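PDB 1XD6: gastrodianin-4 from Gastrodia elata, which probably binds mannose-bearing glycans as a monomeric lectin of the monocot mannose-binding family and is an antifungal protein. Local coordinates for residues Asp2-Gly7 with Cys52-Gln57; Gln57-Leu62 with Asn75-Asp80. One frame throughout, in Å; residues are numbered along the deposited sequence.

How the interactions relate
The two contacts come in series along the chain and share Gln57, with centres about 11 Å apart. Interaction 1 lies deeper. It sets strand 3-5, an outer strand of one four-stranded antiparallel sheet, against strand 52-56 of another. Interaction 2 lies at the surface. It packs the turn between strands 52-56 and 62-66 against the loop that leads from strand 69-73 to strand 84-87. The two also touch: the Arg58 guanidinium lies near Gly7, and Leu54 packs on Leu62. Strand 52-56 is thus held by the N-terminal segment, and the hairpin it begins is held by the loop 75-80. Both contacts belong to one bulb-type lectin domain.

Interaction 1: Asp2-Gly7 with Cys52-Gln57; sequences DRLNAG and CILKMQ
Leu4 lays its isobutyl end over the side-chain root of Met56. Leu4 CD2 is 4.0 Å from Met56 CB, and the two side chains run past each other in opposite directions. CG of Leu4 stands anti to the backbone N (chi1 -176°), which brings CD2 against Met56 CB and Leu54 CD2. The gap between Leu4 CD2 and Leu54 CD2 is 4.3 Å. Met56 CG sits 3.7 Å from Leu4 O. The chain bends after CG, and the Met56 side chain also touches Leu85 of strand 84-87.

The polar grip lies further on. Gly7 N donates to Met56 O at 2.8 Å. Ala6 CA, 3.4 Å from Met56 O, adds a CH-O contact to this carbonyl. Gly7 has a positive phi (97°), which suits glycine. Its own carbonyl is met by the amine of Lys55: Lys55 NZ is 3.1 Å from Gly7 O and stands well above the carbonyl plane. Lys55 also has a long, weak ion pair with a sulfate. Ala6 CB rests 3.8 Å from Gln57 O.

Segment 2-7 crosses here from the sheet of strand 84-87 to that of strand 52-56, which strand 9-10 then joins. Such packing between sheets is characteristic of the beta-prism II fold of monocot lectins.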
# COMPACT_ATOMS: atom_id res chain seq x y z
N ASP A 2 11.22 -0.88 -3.33
CA ASP A 2 10.31 -2.02 -3.13
C ASP A 2 9.54 -1.92 -1.81
O ASP A 2 8.69 -2.75 -1.51
CB ASP A 2 11.08 -3.35 -3.21
CG ASP A 2 12.06 -3.55 -2.05
OD1 ASP A 2 12.55 -2.57 -1.46
OD2 ASP A 2 12.41 -4.69 -1.66
N ARG A 3 9.85 -0.91 -1.01
CA ARG A 3 9.26 -0.81 0.32
C ARG A 3 8.97 0.61 0.78
O ARG A 3 9.60 1.58 0.33
CB ARG A 3 10.11 -1.56 1.36
CG ARG A 3 11.49 -0.97 1.67
CD ARG A 3 12.43 -1.97 2.37
NE ARG A 3 12.89 -3.03 1.45
CZ ARG A 3 13.50 -4.17 1.81
NH1 ARG A 3 13.73 -4.44 3.09
NH2 ARG A 3 13.87 -5.04 0.87
N LEU A 4 8.00 0.72 1.68
CA LEU A 4 7.57 2.00 2.24
C LEU A 4 7.57 1.87 3.75
O LEU A 4 6.82 1.07 4.30
CB LEU A 4 6.17 2.34 1.73
CG LEU A 4 5.52 3.68 2.09
CD1 LEU A 4 6.37 4.88 1.63
CD2 LEU A 4 4.13 3.78 1.50
N ASN A 5 8.41 2.67 4.40
CA ASN A 5 8.49 2.69 5.85
C ASN A 5 7.38 3.48 6.52
O ASN A 5 6.84 4.44 5.96
CB ASN A 5 9.86 3.23 6.30
CG ASN A 5 11.03 2.41 5.78
OD1 ASN A 5 11.01 1.17 5.80
ND2 ASN A 5 12.07 3.09 5.30
N ALA A 6 7.04 3.06 7.74
CA ALA A 6 6.06 3.77 8.58
C ALA A 6 6.45 5.23 8.68
O ALA A 6 7.63 5.55 8.86
CB ALA A 6 5.98 3.15 9.96
N GLY A 7 5.46 6.11 8.55
CA GLY A 7 5.66 7.54 8.63
C GLY A 7 5.81 8.20 7.28
O GLY A 7 5.85 9.43 7.20
N CYS A 52 -5.57 11.64 -3.94
CA CYS A 52 -5.34 10.70 -2.86
C CYS A 52 -3.86 10.44 -2.67
O CYS A 52 -3.08 10.50 -3.63
CB CYS A 52 -6.10 9.41 -3.11
SG CYS A 52 -7.85 9.71 -3.36
N ILE A 53 -3.49 10.19 -1.41
CA ILE A 53 -2.14 9.77 -1.06
C ILE A 53 -2.25 8.50 -0.22
O ILE A 53 -3.24 8.29 0.49
CB ILE A 53 -1.38 10.89 -0.27
CG1 ILE A 53 -2.08 11.23 1.04
CG2 ILE A 53 -1.22 12.15 -1.10
CD1 ILE A 53 -1.44 10.57 2.27
N LEU A 54 -1.23 7.66 -0.30
CA LEU A 54 -1.16 6.45 0.49
C LEU A 54 -0.26 6.69 1.68
O LEU A 54 0.86 7.14 1.51
CB LEU A 54 -0.61 5.28 -0.36
CG LEU A 54 -0.46 3.96 0.40
CD1 LEU A 54 -1.82 3.40 0.73
CD2 LEU A 54 0.33 2.96 -0.45
N LYS A 55 -0.74 6.38 2.88
CA LYS A 55 0.07 6.58 4.07
C LYS A 55 0.29 5.27 4.81
O LYS A 55 -0.67 4.61 5.23
CB LYS A 55 -0.53 7.66 4.97
CG LYS A 55 0.25 7.91 6.25
CD LYS A 55 0.94 9.28 6.23
CE LYS A 55 2.10 9.31 7.23
NZ LYS A 55 2.99 10.50 7.03
N MET A 56 1.57 4.90 4.98
CA MET A 56 1.93 3.76 5.82
C MET A 56 2.09 4.35 7.21
O MET A 56 3.09 5.02 7.50
CB MET A 56 3.22 3.10 5.33
CG MET A 56 3.72 1.90 6.17
SD MET A 56 2.63 0.43 6.14
CE MET A 56 1.96 0.48 7.81
N GLN A 57 1.08 4.15 8.06
CA GLN A 57 1.02 4.88 9.33
C GLN A 57 1.90 4.22 10.36
O GLN A 57 2.16 3.01 10.30
CB GLN A 57 -0.42 4.98 9.85
CG GLN A 57 -1.32 5.88 9.01
CD GLN A 57 -2.71 6.10 9.60
OE1 GLN A 57 -3.42 6.99 9.15
NE2 GLN A 57 -3.08 5.31 10.60

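Interaction 2: Gln57-Leu62 with Asn75-Asp80; sequences QRDGNL and NTNRQD. With SO4 (sulfate ion), chain B.
Asn61 turns its amide oxygen to the backbone of Thr76. Thr76 N donates to Asn61 OD1 at 3.0 Å, from 40° above the carbonyl plane. The same oxygen is hydrogen-bonded to the hydroxyl of Ser74, so it serves more than one partner.

Thr76 gives a second link. Its OG1 donates to Gly60 O at 2.9 Å, again from above the carbonyl plane. The hydroxyl sits between the backbone N and the carbonyl carbon (chi1 50°), which brings it over this oxygen. Thr76 OG1 is also hydrogen-bonded to Ser74 OG, which in turn meets Leu62 N. One serine thus ties both segments together.

Arg78 N donates to Asp59 O at 3.2 Å. The Arg78 side chain leads away to a salt bridge with Asp97. Arg58 has a backbone hydrogen bond with Gly81, just past the segment. In addition, Asp80 CA makes a CH-O contact with Arg58 O at 3.1 Å. Arg58 N donates to sulfate O4 at 2.9 Å, an ion probably left by the crystallisation liquor.

The Asp59 carboxylate is held from its own segment. Gln57 NE2 donates to Asp59 OD1 at 2.8 Å on the syn side, and Gln57 OE1 is bonded to Tyr65 OH. The Asn77 amide comes too close to Asp59, and at too poor an angle, to count as a hydrogen bond, so that detail is doubtful.

Gln57 to Gly60 form a type I turn. Gly60 N bonds to Gln57 O, Gln57 N bonds to Asn61 O, and Gly60 has a positive phi: a type I turn with a G1 bulge. Gln57, Asp59, Asn61, Val63 and Tyr65 match the Gln-x-Asp-x-Asn-x-Val-x-Tyr signature of mannose sites in monocot lectins, consistent with a sugar pocket here.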
# COMPACT_ATOMS: atom_id res chain seq x y z
N GLN A 57 1.08 4.15 8.06
CA GLN A 57 1.02 4.88 9.33
C GLN A 57 1.90 4.22 10.36
O GLN A 57 2.16 3.01 10.30
CB GLN A 57 -0.42 4.98 9.85
CG GLN A 57 -1.32 5.88 9.01
CD GLN A 57 -2.71 6.10 9.60
OE1 GLN A 57 -3.42 6.99 9.15
NE2 GLN A 57 -3.08 5.31 10.60
N ARG A 58 2.33 5.00 11.35
CA ARG A 58 3.20 4.49 12.40
C ARG A 58 2.52 3.48 13.31
O ARG A 58 3.19 2.83 14.12
CB ARG A 58 3.85 5.64 13.19
CG ARG A 58 4.84 6.43 12.36
CD ARG A 58 5.53 7.55 13.10
NE ARG A 58 5.87 8.66 12.20
CZ ARG A 58 7.05 8.83 11.62
NH1 ARG A 58 8.03 7.96 11.84
NH2 ARG A 58 7.27 9.87 10.82
N ASP A 59 1.20 3.32 13.18
CA ASP A 59 0.46 2.30 13.93
C ASP A 59 0.25 0.97 13.16
O ASP A 59 -0.41 0.07 13.66
CB ASP A 59 -0.90 2.84 14.45
CG ASP A 59 -1.90 3.10 13.32
OD1 ASP A 59 -1.50 3.65 12.28
OD2 ASP A 59 -3.11 2.77 13.37
N GLY A 60 0.81 0.86 11.95
CA GLY A 60 0.67 -0.37 11.19
C GLY A 60 -0.50 -0.42 10.22
O GLY A 60 -0.66 -1.41 9.49
N ASN A 61 -1.30 0.64 10.21
CA ASN A 61 -2.45 0.78 9.31
C ASN A 61 -1.98 1.38 7.98
O ASN A 61 -1.27 2.39 7.96
CB ASN A 61 -3.51 1.69 9.94
CG ASN A 61 -4.92 1.11 9.89
OD1 ASN A 61 -5.15 0.00 9.39
ND2 ASN A 61 -5.88 1.88 10.40
N LEU A 62 -2.34 0.73 6.87
CA LEU A 62 -2.16 1.32 5.55
C LEU A 62 -3.44 2.09 5.22
O LEU A 62 -4.51 1.51 5.27
CB LEU A 62 -1.89 0.22 4.53
CG LEU A 62 -1.41 0.65 3.15
CD1 LEU A 62 -0.05 1.32 3.26
CD2 LEU A 62 -1.40 -0.58 2.19
N ASN A 75 -7.08 -1.75 8.16
CA ASN A 75 -7.70 -2.14 9.43
C ASN A 75 -6.85 -3.14 10.20
O ASN A 75 -7.35 -4.14 10.72
CB ASN A 75 -9.13 -2.68 9.21
CG ASN A 75 -10.13 -1.60 8.79
OD1 ASN A 75 -11.18 -1.90 8.22
ND2 ASN A 75 -9.81 -0.35 9.08
N THR A 76 -5.55 -2.87 10.25
CA THR A 76 -4.58 -3.70 10.96
C THR A 76 -3.95 -2.79 11.97
O THR A 76 -2.78 -2.43 11.86
CB THR A 76 -3.52 -4.27 10.02
OG1 THR A 76 -2.96 -3.22 9.21
CG2 THR A 76 -4.16 -5.22 9.01
N ASN A 77 -4.77 -2.40 12.94
CA ASN A 77 -4.32 -1.49 13.97
C ASN A 77 -3.58 -2.23 15.09
O ASN A 77 -4.04 -3.25 15.60
CB ASN A 77 -5.50 -0.67 14.52
CG ASN A 77 -5.07 0.68 15.06
OD1 ASN A 77 -5.90 1.46 15.52
ND2 ASN A 77 -3.78 0.96 15.03
N ARG A 78 -2.40 -1.70 15.39
CA ARG A 78 -1.63 -2.06 16.57
C ARG A 78 -1.14 -0.71 17.08
O ARG A 78 -1.85 0.29 16.92
CB ARG A 78 -0.46 -2.96 16.19
CG ARG A 78 -0.89 -4.21 15.45
CD ARG A 78 0.24 -5.06 14.98
NE ARG A 78 -0.09 -6.48 15.07
CZ ARG A 78 0.80 -7.44 15.32
NH1 ARG A 78 2.09 -7.13 15.50
NH2 ARG A 78 0.40 -8.70 15.39
N GLN A 79 0.04 -0.64 17.67
CA GLN A 79 0.50 0.63 18.23
C GLN A 79 1.70 1.18 17.48
O GLN A 79 2.22 0.51 16.59
CB GLN A 79 0.80 0.50 19.72
CG GLN A 79 0.23 -0.76 20.34
CD GLN A 79 -1.01 -0.50 21.17
OE1 GLN A 79 -1.82 -1.41 21.35
NE2 GLN A 79 -1.15 0.72 21.68
N ASP A 80 2.10 2.40 17.84
CA ASP A 80 3.24 3.07 17.21
C ASP A 80 4.46 2.15 17.21
O ASP A 80 4.85 1.64 18.26
CB ASP A 80 3.54 4.41 17.90
CG ASP A 80 2.37 5.40 17.81
OD1 ASP A 80 1.69 5.47 16.75
OD2 ASP A 80 2.06 6.17 18.75
S SO4 B . 1.62 8.77 11.02
O1 SO4 B . 0.48 9.02 10.13
O2 SO4 B . 1.84 9.96 11.83
O3 SO4 B . 2.76 8.50 10.17
O4 SO4 B . 1.39 7.64 11.88